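Local coordinates for protein tannase (Lactobacillus plantarum, PDB 4JUI) that probably hydrolyses the galloyl ester bonds of tannins as an alpha/beta-hydrolase-family esterase, and here holds ethyl gallate in its active-site pocket, at residues Asn161-Gly166 / Ser202-Ile207. The protein carries 1 engineered substitution. Numbering follows the deposited sequence.
Sequences NGTAAG and SAYCPI. Engineered in segment 161-166: Ala164 (natural residue Ser). With EGR (ethyl 3,4,5-trihydroxybenzoate), chain C.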
loop_
_atom_site.group_PDB
_atom_site.type_symbol
_atom_site.label_atom_id
_atom_site.label_comp_id
_atom_site.label_asym_id
_atom_site.label_seq_id
_atom_site.Cartn_x
_atom_site.Cartn_y
_atom_site.Cartn_z
ATOM N N ASN A 161 -8.202 0.015 0.935
ATOM C CA ASN A 161 -7.514 0.882 -0.007
ATOM C C ASN A 161 -6.388 1.618 0.711
ATOM O O ASN A 161 -6.509 1.943 1.891
ATOM C CB ASN A 161 -8.484 1.892 -0.643
ATOM C CG ASN A 161 -7.824 2.714 -1.736
ATOM O OD1 ASN A 161 -7.091 2.177 -2.569
ATOM N ND2 ASN A 161 -8.056 4.024 -1.722
ATOM N N GLY A 162 -5.278 1.852 0.015
ATOM C CA GLY A 162 -4.176 2.589 0.597
ATOM C C GLY A 162 -3.092 2.874 -0.422
ATOM O O GLY A 162 -3.058 2.242 -1.483
ATOM N N THR A 163 -2.220 3.826 -0.096
ATOM C CA THR A 163 -1.126 4.237 -0.985
ATOM C C THR A 163 0.227 3.993 -0.325
ATOM O O THR A 163 0.411 4.327 0.849
ATOM C CB THR A 163 -1.254 5.742 -1.317
ATOM O OG1 THR A 163 -2.465 5.972 -2.048
ATOM C CG2 THR A 163 -0.086 6.224 -2.164
ATOM N N ALA A 164 1.163 3.420 -1.084
ATOM C CA ALA A 164 2.547 3.245 -0.646
ATOM C C ALA A 164 2.650 2.302 0.563
ATOM O O ALA A 164 2.250 1.140 0.454
ATOM C CB ALA A 164 3.173 4.591 -0.371
ATOM N N ALA A 165 3.155 2.768 1.710
ATOM C CA ALA A 165 3.100 1.916 2.897
ATOM C C ALA A 165 1.647 1.511 3.171
ATOM O O ALA A 165 1.369 0.391 3.622
ATOM C CB ALA A 165 3.711 2.614 4.122
ATOM N N GLY A 166 0.726 2.418 2.863
ATOM C CA GLY A 166 -0.696 2.148 3.032
ATOM C C GLY A 166 -1.207 1.148 2.014
ATOM O O GLY A 166 -2.178 0.424 2.269
ATOM N N SER A 202 -7.648 -2.876 -2.982
ATOM C CA SER A 202 -7.095 -1.829 -3.836
ATOM C C SER A 202 -5.768 -1.359 -3.236
ATOM O O SER A 202 -5.701 -1.013 -2.054
ATOM C CB SER A 202 -8.062 -0.656 -3.921
ATOM O OG SER A 202 -7.506 0.436 -4.641
ATOM N N ALA A 203 -4.703 -1.363 -4.033
ATOM C CA ALA A 203 -3.396 -0.953 -3.536
ATOM C C ALA A 203 -2.676 -0.109 -4.569
ATOM O O ALA A 203 -2.475 -0.542 -5.698
ATOM C CB ALA A 203 -2.551 -2.171 -3.155
ATOM N N TYR A 204 -2.319 1.106 -4.173
ATOM C CA TYR A 204 -1.497 1.995 -4.973
ATOM C C TYR A 204 -0.057 1.909 -4.496
ATOM O O TYR A 204 0.203 1.958 -3.279
ATOM C CB TYR A 204 -1.992 3.428 -4.832
ATOM C CG TYR A 204 -3.362 3.601 -5.457
ATOM C CD1 TYR A 204 -4.520 3.480 -4.696
ATOM C CD2 TYR A 204 -3.491 3.847 -6.818
ATOM C CE1 TYR A 204 -5.774 3.622 -5.285
ATOM C CE2 TYR A 204 -4.737 3.982 -7.404
ATOM C CZ TYR A 204 -5.863 3.865 -6.635
ATOM O OH TYR A 204 -7.089 4.004 -7.241
ATOM N N CYS A 205 0.857 1.766 -5.459
ATOM C CA CYS A 205 2.299 1.630 -5.216
ATOM C C CYS A 205 2.705 0.957 -3.898
ATOM O O CYS A 205 3.434 1.544 -3.101
ATOM C CB CYS A 205 3.009 2.987 -5.361
ATOM S SG CYS A 205 2.462 4.319 -4.268
ATOM N N PRO A 206 2.258 -0.290 -3.682
ATOM C CA PRO A 206 2.504 -0.908 -2.377
ATOM C C PRO A 206 4.001 -1.076 -2.086
ATOM O O PRO A 206 4.719 -1.735 -2.848
ATOM C CB PRO A 206 1.817 -2.276 -2.497
ATOM C CG PRO A 206 1.734 -2.541 -3.998
ATOM C CD PRO A 206 1.520 -1.180 -4.598
ATOM N N ILE A 207 4.467 -0.448 -1.008
ATOM C CA ILE A 207 5.867 -0.546 -0.607
ATOM C C ILE A 207 6.002 -1.762 0.320
ATOM O O ILE A 207 5.875 -1.656 1.544
ATOM C CB ILE A 207 6.350 0.750 0.080
ATOM C CG1 ILE A 207 6.143 1.956 -0.836
ATOM C CG2 ILE A 207 7.823 0.651 0.482
ATOM C CD1 ILE A 207 7.058 1.971 -2.057
HETATM C C01 EGR C . 6.454 8.479 2.063
HETATM C C02 EGR C . 5.701 8.056 0.833
HETATM O O03 EGR C . 5.127 6.778 0.771
HETATM C C04 EGR C . 5.420 5.743 1.660
HETATM O O05 EGR C . 4.557 5.140 2.294
HETATM C C06 EGR C . 6.770 5.136 1.603
HETATM C C07 EGR C . 7.154 4.257 2.599
HETATM C C08 EGR C . 8.418 3.710 2.559
HETATM O O09 EGR C . 8.810 2.836 3.546
HETATM C C10 EGR C . 9.282 4.040 1.521
HETATM O O11 EGR C . 10.541 3.483 1.481
HETATM C C12 EGR C . 8.883 4.916 0.522
HETATM O O13 EGR C . 9.719 5.256 -0.509
HETATM C C14 EGR C . 7.619 5.463 0.564
#
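With Asn161 CG swung anti to its own N (chi1 -174°) and Ser202 OG likewise extended (chi1 174°), amide and hydroxyl meet on the same face of two parallel strands. Ser202 OG donates to Asn161 OD1 over 2.7 Å, approaching from above the carbonyl plane, while CE1 at the edge of the Tyr204 ring lies 3.3 Å from the same OD1. Asn161 suits this buried place because its two ends differ: OD1 accepts from Ser202 and ND2 donates to Asp455. Replaced by an alanine, this residue would probably leave the Ser202 hydroxyl and Asp455 without their amide partner, and the edge of the Tyr204 ring less closely packed.

Farther along, Tyr204 N gives Gly162 O a nearly straight bond (3.0 Å), and Ala164 N returns a more bent one to Tyr204 O. Gly162 fits because a CB would collide with Gly166 O. Strands 158-163 and 200-204 are neighbours in the central sheet of an alpha/beta-hydrolase fold, and Ala164, engineered from serine, stands at the nucleophile elbow with positive phi (64°), just before helix 165-175. Ala164 O accepts from Ile207 N at 3.1 Å, and Ala164 CB packs against Cys205 SG and Ile207 CG1. Beyond the turn, Ala165 N donates to the ester carbonyl O05 of the ligand at 2.8 Å, consistent with an oxyanion-hole donor, while Ile207 CG2 rests 3.7 Å from C08 of the galloyl ring.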